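Local coordinates for peptidase M42 (Thaumarchaeota archaeon SCGC AB-539-E09, PDB 5DS0), which probably works as a cobalt-bound, twelve-subunit TET aminopeptidase of the M42 family, removing residues from the amino ends of peptides, at residues C[58-63]-C[229-234]; C[50-55]-C[203-208]; C[220-225]-C[302-307]; C[277-282]-C[344-349]. All blocks are in the same frame, centred on the assembly; numbering follows the deposited sequence.

In the fold
Contacts 1 and 2 belong to one mixed sheet, with strand 205-211 standing between strands 49-53 and 60-66. Probable hydrogen bonds from Y207 N to I61 O and from M63 N to Y207 O join them. Contact 1 is parallel and ends in a salt-bridge network, whereas contact 2 is an antiparallel ladder whose far end is exposed at K54 and G55. The other two pair helices. Contact 3 is largely buried, carries one side-chain hydrogen bond and shares I305 packing with contact 1. Contact 4, partly buried and with its centre furthest from that of the chain, is joined by apolar side chains; L346 reaches L234 of contact 1, and I347 reaches V206 of contact 2.

Contact 1. Residues C[58-63]-C[229-234]; sequences RPRILM and DPDVAL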
# COMPACT_ATOMS: atom_id res chain seq x y z
N ARG C 58 -19.72 37.72 -49.73
CA ARG C 58 -19.27 37.87 -48.35
C ARG C 58 -20.45 38.41 -47.54
O ARG C 58 -21.22 39.20 -48.07
CB ARG C 58 -18.03 38.78 -48.33
CG ARG C 58 -16.80 38.07 -48.91
CD ARG C 58 -15.47 38.22 -48.18
NE ARG C 58 -14.99 36.93 -47.64
CZ ARG C 58 -14.11 36.09 -48.20
NH1 ARG C 58 -13.77 34.97 -47.56
NH2 ARG C 58 -13.55 36.33 -49.36
N PRO C 59 -20.62 38.00 -46.28
CA PRO C 59 -19.70 37.12 -45.54
C PRO C 59 -19.90 35.65 -45.83
O PRO C 59 -21.00 35.23 -46.21
CB PRO C 59 -20.08 37.39 -44.08
CG PRO C 59 -21.53 37.73 -44.14
CD PRO C 59 -21.79 38.38 -45.47
N ARG C 60 -18.84 34.88 -45.67
CA ARG C 60 -18.92 33.43 -45.81
C ARG C 60 -19.18 32.80 -44.44
O ARG C 60 -18.38 32.95 -43.51
CB ARG C 60 -17.62 32.88 -46.38
CG ARG C 60 -17.31 33.38 -47.77
CD ARG C 60 -16.09 32.68 -48.34
NE ARG C 60 -15.74 33.21 -49.66
CZ ARG C 60 -14.75 32.75 -50.42
NH1 ARG C 60 -13.98 31.73 -50.02
NH2 ARG C 60 -14.52 33.30 -51.61
N ILE C 61 -20.31 32.10 -44.34
CA ILE C 61 -20.68 31.37 -43.13
C ILE C 61 -20.29 29.91 -43.30
O ILE C 61 -20.74 29.25 -44.23
CB ILE C 61 -22.21 31.35 -42.86
CG1 ILE C 61 -22.88 32.69 -43.14
CG2 ILE C 61 -22.48 30.93 -41.43
CD1 ILE C 61 -22.34 33.84 -42.35
N LEU C 62 -19.47 29.39 -42.40
CA LEU C 62 -19.12 27.98 -42.41
C LEU C 62 -19.89 27.26 -41.32
O LEU C 62 -19.75 27.60 -40.14
CB LEU C 62 -17.62 27.80 -42.21
CG LEU C 62 -17.11 26.36 -42.06
CD1 LEU C 62 -17.61 25.46 -43.17
CD2 LEU C 62 -15.60 26.34 -42.01
N MSE C 63 -20.72 26.29 -41.71
CA MSE C 63 -21.31 25.37 -40.77
C MSE C 63 -20.64 24.05 -40.92
O MSE C 63 -20.49 23.56 -42.04
CB MSE C 63 -22.77 25.13 -41.05
CG MSE C 63 -23.62 26.35 -40.76
SE MSE C 63 -25.49 25.73 -40.64
CE MSE C 63 -25.86 25.46 -42.55
N ASP C 229 -12.12 29.82 -46.34
CA ASP C 229 -11.80 31.20 -45.89
C ASP C 229 -13.04 31.86 -45.29
O ASP C 229 -13.53 32.87 -45.79
CB ASP C 229 -11.21 32.04 -47.06
CG ASP C 229 -10.65 33.41 -46.61
OD1 ASP C 229 -10.43 33.62 -45.40
OD2 ASP C 229 -10.44 34.28 -47.50
N PRO C 230 -13.56 31.28 -44.20
CA PRO C 230 -14.81 31.76 -43.64
C PRO C 230 -14.67 33.05 -42.84
O PRO C 230 -13.62 33.29 -42.23
CB PRO C 230 -15.22 30.62 -42.71
CG PRO C 230 -13.92 30.06 -42.23
CD PRO C 230 -12.98 30.18 -43.40
N ASP C 231 -15.73 33.85 -42.82
CA ASP C 231 -15.79 35.08 -42.03
C ASP C 231 -16.45 34.86 -40.65
O ASP C 231 -16.23 35.64 -39.72
CB ASP C 231 -16.53 36.16 -42.81
CG ASP C 231 -15.80 36.55 -44.07
OD1 ASP C 231 -14.70 37.12 -43.97
OD2 ASP C 231 -16.32 36.26 -45.19
N VAL C 232 -17.28 33.83 -40.55
CA VAL C 232 -17.88 33.42 -39.29
C VAL C 232 -18.20 31.93 -39.37
O VAL C 232 -18.52 31.42 -40.45
CB VAL C 232 -19.16 34.24 -38.99
CG1 VAL C 232 -20.12 34.17 -40.15
CG2 VAL C 232 -19.85 33.76 -37.72
N ALA C 233 -18.14 31.23 -38.24
CA ALA C 233 -18.37 29.80 -38.23
C ALA C 233 -19.36 29.34 -37.17
O ALA C 233 -19.28 29.74 -36.02
CB ALA C 233 -17.04 29.08 -38.05
N LEU C 234 -20.26 28.45 -37.57
CA LEU C 234 -21.18 27.79 -36.65
C LEU C 234 -20.86 26.31 -36.67
O LEU C 234 -21.15 25.63 -37.63
CB LEU C 234 -22.62 27.98 -37.07
CG LEU C 234 -23.10 29.40 -37.30
CD1 LEU C 234 -24.55 29.37 -37.76
CD2 LEU C 234 -22.94 30.24 -36.04
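R58 bends its side chain over the D229-D231 corner, and its guanidinium edge makes the charged contacts. R58 NE meets D231 OD2 at 2.9 Å and 171°, in the guanidinium plane, and uses the syn lone pair of that oxygen. R60 N reaches the same OD2 at 2.9 Å on the anti lone pair, so two nearly straight bonds fix the carboxylate, whose plane stands almost perpendicular to the R58 group. Bends at chi2 and chi3 of R58 bring NH1 round to D229, where it forms a longer salt bridge of 3.4 Å with OD2. R60 NE lies over one face of the R58 guanidinium, offset toward its rim, while R60 NH1 goes to V228 O; the D229 and D231 carboxylates probably offset this gathering of positive charge. Along the backbone, R60 O accepts from both D231 N (2.9 Å) and V232 N (3.3 Å). The parallel ladder continues from L62 N to V232 O (3.0 Å) and from L234 N to L62 O (2.8 Å). L62 and P230 lie side by side, their CB atoms 3.7 Å apart, on the face that also holds A233; I61, M63, V232 and L234 occupy the other. The paired strands sit inside the mixed sheet, between strands 205-211 and 314-322, while helix 302-305 packs I305 against L62 and A233.

Contact 2. Residues C[50-55]-C[203-208]; sequences TFIAKG and PNTVYG
F51 N donates to G208 O at 2.7 Å, nearly straight at 174°, although the donor stands 33° out of the carbonyl plane. The return bond from G208 N to F51 O closes a hydrogen-bonded antiparallel pair. A53 and V206 form the next such pair, with A53 N to V206 O at 2.9 Å and V206 N to A53 O at 3.0 Å. Between them I52 and Y207 make the non-hydrogen-bonded pair, and here side chains do the work. I52 holds CG1 anti to its carbonyl carbon (chi1 -54°), which runs CG1 and CD1 beside the tyrosine ring in the same direction; CD1 comes to 3.6 Å from Y207 CE2 and approaches obliquely. The other branch, CG2, crosses T205 with its methyl 3.6 Å from T205 CG2. T50 CG2 comes up to the Y207 ring at its edge, 3.9 Å from Y207 CB. Toward the loop the pairing fades: G55 N makes only a weak bond of 3.5 Å to T205 OG1, whose main partner is N56 O. On the face of F51, A53 and V206, C30 and M34 of helix 24-34 pack on F51, while V206 touches M63 on the neighbouring strand 60-66. Four backbone bonds thus set the register, and the side chains add apolar contact and one weak polar bond.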
# COMPACT_ATOMS: atom_id res chain seq x y z
N THR C 50 -18.28 19.73 -48.84
CA THR C 50 -18.85 20.98 -48.41
C THR C 50 -19.86 21.46 -49.46
O THR C 50 -19.57 21.52 -50.64
CB THR C 50 -17.73 22.04 -48.24
OG1 THR C 50 -16.67 21.53 -47.40
CG2 THR C 50 -18.27 23.34 -47.65
N PHE C 51 -21.04 21.84 -48.99
CA PHE C 51 -22.14 22.24 -49.84
C PHE C 51 -22.37 23.72 -49.73
O PHE C 51 -22.54 24.24 -48.63
CB PHE C 51 -23.41 21.52 -49.40
CG PHE C 51 -23.24 20.03 -49.34
CD1 PHE C 51 -23.22 19.30 -50.52
CD2 PHE C 51 -23.08 19.38 -48.14
CE1 PHE C 51 -23.06 17.92 -50.48
CE2 PHE C 51 -22.93 18.01 -48.09
CZ PHE C 51 -22.92 17.28 -49.27
N ILE C 52 -22.41 24.40 -50.87
CA ILE C 52 -22.54 25.85 -50.91
C ILE C 52 -23.93 26.27 -51.32
O ILE C 52 -24.46 25.82 -52.34
CB ILE C 52 -21.52 26.47 -51.87
CG1 ILE C 52 -20.11 26.00 -51.51
CG2 ILE C 52 -21.60 27.99 -51.82
CD1 ILE C 52 -19.03 26.38 -52.51
N ALA C 53 -24.54 27.13 -50.51
CA ALA C 53 -25.79 27.81 -50.86
C ALA C 53 -25.45 29.28 -51.09
O ALA C 53 -25.10 29.99 -50.14
CB ALA C 53 -26.82 27.65 -49.74
N LYS C 54 -25.54 29.71 -52.35
CA LYS C 54 -25.06 31.03 -52.76
C LYS C 54 -25.95 32.17 -52.32
O LYS C 54 -27.15 32.02 -52.11
CB LYS C 54 -24.85 31.09 -54.27
CG LYS C 54 -23.65 30.29 -54.78
CD LYS C 54 -23.25 30.71 -56.21
CE LYS C 54 -22.37 29.69 -56.94
NZ LYS C 54 -21.30 29.06 -56.09
N GLY C 55 -25.31 33.31 -52.14
CA GLY C 55 -25.96 34.57 -51.82
C GLY C 55 -24.87 35.61 -52.05
O GLY C 55 -24.14 35.53 -53.04
N PRO C 203 -28.40 37.04 -46.45
CA PRO C 203 -27.46 38.05 -46.96
C PRO C 203 -26.00 37.60 -46.90
O PRO C 203 -25.14 38.31 -46.36
CB PRO C 203 -27.69 39.23 -46.01
CG PRO C 203 -28.04 38.57 -44.72
CD PRO C 203 -28.83 37.34 -45.08
N ASN C 204 -25.72 36.43 -47.48
CA ASN C 204 -24.45 35.77 -47.29
C ASN C 204 -24.37 34.48 -48.08
O ASN C 204 -25.37 34.01 -48.63
CB ASN C 204 -24.24 35.44 -45.80
CG ASN C 204 -25.43 34.69 -45.19
OD1 ASN C 204 -25.93 33.74 -45.78
ND2 ASN C 204 -25.88 35.14 -44.02
N THR C 205 -23.18 33.91 -48.13
CA THR C 205 -22.96 32.61 -48.75
C THR C 205 -22.70 31.60 -47.64
O THR C 205 -21.89 31.84 -46.75
CB THR C 205 -21.79 32.66 -49.75
OG1 THR C 205 -22.12 33.55 -50.83
CG2 THR C 205 -21.50 31.29 -50.32
N VAL C 206 -23.40 30.48 -47.71
CA VAL C 206 -23.35 29.46 -46.68
C VAL C 206 -22.57 28.25 -47.15
O VAL C 206 -22.92 27.66 -48.16
CB VAL C 206 -24.77 29.04 -46.28
CG1 VAL C 206 -24.74 27.85 -45.34
CG2 VAL C 206 -25.50 30.20 -45.62
N TYR C 207 -21.54 27.88 -46.40
CA TYR C 207 -20.77 26.68 -46.69
C TYR C 207 -21.12 25.63 -45.63
O TYR C 207 -20.71 25.74 -44.48
CB TYR C 207 -19.27 26.97 -46.66
CG TYR C 207 -18.79 27.89 -47.76
CD1 TYR C 207 -19.12 29.24 -47.78
CD2 TYR C 207 -17.96 27.40 -48.79
CE1 TYR C 207 -18.65 30.08 -48.79
CE2 TYR C 207 -17.51 28.23 -49.80
CZ TYR C 207 -17.85 29.57 -49.80
OH TYR C 207 -17.39 30.40 -50.80
N GLY C 208 -21.89 24.63 -46.02
CA GLY C 208 -22.28 23.56 -45.11
C GLY C 208 -21.36 22.38 -45.29
O GLY C 208 -21.41 21.70 -46.31

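Contact 3. Residues C[220-225]-C[302-307]; sequences GAQTTA and AGRIHM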
# COMPACT_ATOMS: atom_id res chain seq x y z
N GLY C 220 -9.85 17.32 -40.58
CA GLY C 220 -10.64 17.81 -41.72
C GLY C 220 -11.11 19.25 -41.57
O GLY C 220 -11.24 19.96 -42.56
N ALA C 221 -11.36 19.68 -40.33
CA ALA C 221 -11.69 21.07 -40.05
C ALA C 221 -10.60 22.05 -40.49
O ALA C 221 -10.89 23.11 -41.04
CB ALA C 221 -11.95 21.24 -38.57
N GLN C 222 -9.34 21.72 -40.22
CA GLN C 222 -8.21 22.59 -40.56
C GLN C 222 -8.12 22.82 -42.06
O GLN C 222 -8.01 23.95 -42.52
CB GLN C 222 -6.91 21.99 -40.06
CG GLN C 222 -5.72 22.93 -40.14
CD GLN C 222 -4.45 22.30 -39.59
OE1 GLN C 222 -4.48 21.64 -38.55
NE2 GLN C 222 -3.33 22.50 -40.29
N THR C 223 -8.21 21.73 -42.81
CA THR C 223 -8.10 21.75 -44.25
C THR C 223 -9.35 22.30 -44.95
O THR C 223 -9.23 22.97 -45.98
CB THR C 223 -7.80 20.35 -44.80
OG1 THR C 223 -8.78 19.43 -44.34
CG2 THR C 223 -6.39 19.88 -44.35
N THR C 224 -10.53 22.06 -44.39
CA THR C 224 -11.76 22.66 -44.91
C THR C 224 -11.82 24.17 -44.65
O THR C 224 -12.25 24.94 -45.51
CB THR C 224 -13.02 21.98 -44.32
OG1 THR C 224 -13.21 20.72 -44.95
CG2 THR C 224 -14.26 22.83 -44.54
N ALA C 225 -11.37 24.60 -43.48
CA ALA C 225 -11.25 26.01 -43.18
C ALA C 225 -10.33 26.73 -44.18
O ALA C 225 -10.61 27.86 -44.61
CB ALA C 225 -10.72 26.21 -41.77
N ALA C 302 -14.28 23.59 -34.26
CA ALA C 302 -14.07 25.03 -34.05
C ALA C 302 -12.67 25.37 -33.55
O ALA C 302 -12.14 26.45 -33.84
CB ALA C 302 -15.09 25.58 -33.08
N GLY C 303 -12.06 24.44 -32.82
CA GLY C 303 -10.70 24.59 -32.34
C GLY C 303 -9.71 24.92 -33.43
O GLY C 303 -8.75 25.64 -33.17
N ARG C 304 -9.95 24.40 -34.64
CA ARG C 304 -9.11 24.69 -35.81
C ARG C 304 -9.66 25.80 -36.69
O ARG C 304 -8.90 26.63 -37.20
CB ARG C 304 -8.93 23.44 -36.66
CG ARG C 304 -8.01 22.40 -36.07
CD ARG C 304 -6.61 22.90 -35.77
NE ARG C 304 -5.72 21.75 -35.70
CZ ARG C 304 -5.57 20.95 -34.64
NH1 ARG C 304 -6.22 21.20 -33.50
NH2 ARG C 304 -4.74 19.90 -34.71
N ILE C 305 -10.97 25.80 -36.90
CA ILE C 305 -11.62 26.78 -37.76
C ILE C 305 -11.37 28.21 -37.31
O ILE C 305 -11.05 29.07 -38.14
CB ILE C 305 -13.13 26.52 -37.83
CG1 ILE C 305 -13.39 25.27 -38.68
CG2 ILE C 305 -13.86 27.70 -38.43
CD1 ILE C 305 -14.77 24.66 -38.48
N HIS C 306 -11.49 28.47 -36.00
CA HIS C 306 -11.39 29.84 -35.48
C HIS C 306 -9.98 30.38 -35.54
O HIS C 306 -9.77 31.57 -35.33
CB HIS C 306 -12.02 29.98 -34.09
CG HIS C 306 -11.08 29.72 -32.94
ND1 HIS C 306 -10.68 28.45 -32.56
CD2 HIS C 306 -10.54 30.56 -32.02
CE1 HIS C 306 -9.90 28.53 -31.50
NE2 HIS C 306 -9.80 29.80 -31.15
N MSE C 307 -9.03 29.51 -35.85
CA MSE C 307 -7.62 29.85 -35.93
C MSE C 307 -7.14 29.96 -37.36
O MSE C 307 -5.95 30.16 -37.61
CB MSE C 307 -6.83 28.69 -35.31
CG MSE C 307 -5.67 29.22 -34.50
SE MSE C 307 -6.16 28.88 -32.65
CE MSE C 307 -5.33 27.08 -32.54
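R304 is the first residue of 302-307 to lean on helix 219-228. Its CB sits 4.2 Å from A221 CB, and the chain then turns at chi2 (-57°) to run obliquely past Q222. There R304 NE donates to Q222 OE1 at 3.1 Å and 159°. The acceptor lies in the guanidinium plane at its edge, while the donor is tilted 26° from the plane of the amide carbonyl. With alanine here instead of arginine, Q222 OE1 is likely to lose this donor and its amide to be less restrained. I305 follows, and its CG1 fits between the two small residues of the helix, 4.3 Å from A221 CB and 4.2 Å from A225 CB. The small alanines are consistent with the short CA-CA spacing of 5.5 Å between A225 and I305, and I305 also packs on A233 and V235 of strand 232-240. Further on, H306 turns away from helix 219-228 and sends ND1 back to A302 O at 2.8 Å, where H306 N also donates, from the opposite face of that carbonyl. At the end of the segment M307 packs on Q222 of a second subunit, so the helix pair also forms part of a subunit boundary. The A221 side chain is about 11 Å from a bound cobalt ion. The arrangement is a helix-on-sheet layer of the M42 peptidase core, beside the strand that bears the metal ligand E237.

Contact 4. Residues C[277-282]-C[344-349]; sequences EFVINV and IELIKR
In the helical layer on the sheet of the M42 peptidase core, L346 of helix 333-349 reaches into a hollow formed by F278, V279 and V282 of helix 273-285. The short helical segments cross at 117° with their axes 10.1 Å apart, a spacing bridged by side chains and not by backbone. In L346, chi2 (172°) sets CD1 anti to CA, and the other branch, CD2, turns to helix 273-285. This one methyl lies 3.6 Å from F278 CE2, 3.7 Å from V282 CB and 3.9 Å from V279 CG2. F278 has CG anti to its backbone N (chi1 173°), which swings the ring toward 344-349, past L346 in the opposite direction. Its ring edge faces R349 CB, and it meets F358 edge to face. Toward the sheet, V279 packs on V315 and L346 on I317 of strand 314-322. The polar end of R349 folds back on its own helix, where NH1 grips E345 twice, at O (3.0 Å) and at OE1 (3.1 Å), the latter met from above the carboxylate plane. A leucine in its place would probably leave E345 with only the weak K348 bond as a charged partner within 344-349. V282 divides its branches: CG1 touches E345 CB at 3.6 Å, while CG2 lies over one face of the F278 ring, offset toward its rim, and 3.9 Å from R349 CD.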
# COMPACT_ATOMS: atom_id res chain seq x y z
N GLU C 277 -23.29 36.41 -27.76
CA GLU C 277 -24.43 37.21 -27.35
C GLU C 277 -25.47 37.25 -28.47
O GLU C 277 -26.68 37.20 -28.21
CB GLU C 277 -24.00 38.64 -26.95
CG GLU C 277 -23.07 38.73 -25.75
CD GLU C 277 -23.57 37.98 -24.49
OE1 GLU C 277 -24.81 37.80 -24.29
OE2 GLU C 277 -22.70 37.57 -23.66
N PHE C 278 -25.00 37.31 -29.71
CA PHE C 278 -25.86 37.32 -30.87
C PHE C 278 -26.74 36.08 -30.93
O PHE C 278 -27.96 36.18 -31.09
CB PHE C 278 -24.98 37.43 -32.12
CG PHE C 278 -25.73 37.29 -33.42
CD1 PHE C 278 -26.44 38.36 -33.96
CD2 PHE C 278 -25.69 36.09 -34.14
CE1 PHE C 278 -27.11 38.24 -35.16
CE2 PHE C 278 -26.36 35.96 -35.34
CZ PHE C 278 -27.07 37.04 -35.86
N VAL C 279 -26.13 34.92 -30.76
CA VAL C 279 -26.88 33.67 -30.79
C VAL C 279 -27.90 33.60 -29.64
O VAL C 279 -29.05 33.22 -29.84
CB VAL C 279 -25.94 32.46 -30.71
CG1 VAL C 279 -26.74 31.16 -30.65
CG2 VAL C 279 -25.02 32.44 -31.92
N ILE C 280 -27.49 33.99 -28.44
CA ILE C 280 -28.39 33.99 -27.30
C ILE C 280 -29.63 34.84 -27.58
O ILE C 280 -30.75 34.42 -27.25
CB ILE C 280 -27.68 34.46 -26.01
CG1 ILE C 280 -26.71 33.38 -25.52
CG2 ILE C 280 -28.68 34.75 -24.90
CD1 ILE C 280 -25.69 33.87 -24.52
N ASN C 281 -29.43 36.00 -28.20
CA ASN C 281 -30.54 36.92 -28.48
C ASN C 281 -31.41 36.44 -29.61
O ASN C 281 -32.64 36.51 -29.52
CB ASN C 281 -30.03 38.32 -28.79
CG ASN C 281 -29.33 38.96 -27.60
OD1 ASN C 281 -29.54 38.57 -26.44
ND2 ASN C 281 -28.48 39.94 -27.88
N VAL C 282 -30.80 35.95 -30.68
CA VAL C 282 -31.57 35.41 -31.78
C VAL C 282 -32.49 34.30 -31.28
O VAL C 282 -33.66 34.23 -31.66
CB VAL C 282 -30.67 34.90 -32.90
CG1 VAL C 282 -31.46 34.08 -33.92
CG2 VAL C 282 -29.99 36.08 -33.60
N ILE C 344 -31.12 28.43 -38.98
CA ILE C 344 -31.76 29.21 -40.03
C ILE C 344 -31.92 30.67 -39.61
O ILE C 344 -31.55 31.58 -40.35
CB ILE C 344 -33.11 28.59 -40.41
CG1 ILE C 344 -32.87 27.29 -41.21
CG2 ILE C 344 -33.95 29.55 -41.24
CD1 ILE C 344 -34.09 26.43 -41.43
N GLU C 345 -32.46 30.90 -38.41
CA GLU C 345 -32.63 32.27 -37.92
C GLU C 345 -31.31 33.01 -37.87
O GLU C 345 -31.26 34.20 -38.14
CB GLU C 345 -33.26 32.28 -36.52
CG GLU C 345 -34.67 31.71 -36.43
CD GLU C 345 -35.59 32.23 -37.51
OE1 GLU C 345 -35.85 33.45 -37.56
OE2 GLU C 345 -36.08 31.40 -38.30
N LEU C 346 -30.25 32.33 -37.49
CA LEU C 346 -28.93 32.96 -37.41
C LEU C 346 -28.48 33.37 -38.80
O LEU C 346 -28.10 34.51 -39.02
CB LEU C 346 -27.90 32.01 -36.82
CG LEU C 346 -28.13 31.63 -35.36
CD1 LEU C 346 -27.16 30.53 -34.98
CD2 LEU C 346 -27.96 32.82 -34.44
N ILE C 347 -28.55 32.43 -39.73
CA ILE C 347 -28.12 32.69 -41.09
C ILE C 347 -28.90 33.84 -41.74
O ILE C 347 -28.32 34.65 -42.46
CB ILE C 347 -28.24 31.40 -41.94
CG1 ILE C 347 -27.18 30.41 -41.49
CG2 ILE C 347 -28.07 31.68 -43.42
CD1 ILE C 347 -27.48 28.99 -41.90
N LYS C 348 -30.21 33.90 -41.50
CA LYS C 348 -31.02 35.01 -41.98
C LYS C 348 -30.44 36.36 -41.59
O LYS C 348 -30.46 37.29 -42.39
CB LYS C 348 -32.45 34.90 -41.45
CG LYS C 348 -33.33 33.98 -42.28
CD LYS C 348 -34.69 33.65 -41.66
CE LYS C 348 -35.61 34.84 -41.67
NZ LYS C 348 -36.69 34.65 -40.66
N ARG C 349 -29.90 36.46 -40.37
CA ARG C 349 -29.47 37.74 -39.81
C ARG C 349 -27.97 38.04 -39.88
O ARG C 349 -27.52 39.11 -39.46
CB ARG C 349 -29.92 37.83 -38.35
CG ARG C 349 -31.42 37.95 -38.17
CD ARG C 349 -31.80 37.70 -36.71
NE ARG C 349 -33.24 37.75 -36.48
CZ ARG C 349 -34.11 36.82 -36.88
NH1 ARG C 349 -33.72 35.73 -37.55
NH2 ARG C 349 -35.40 36.99 -36.62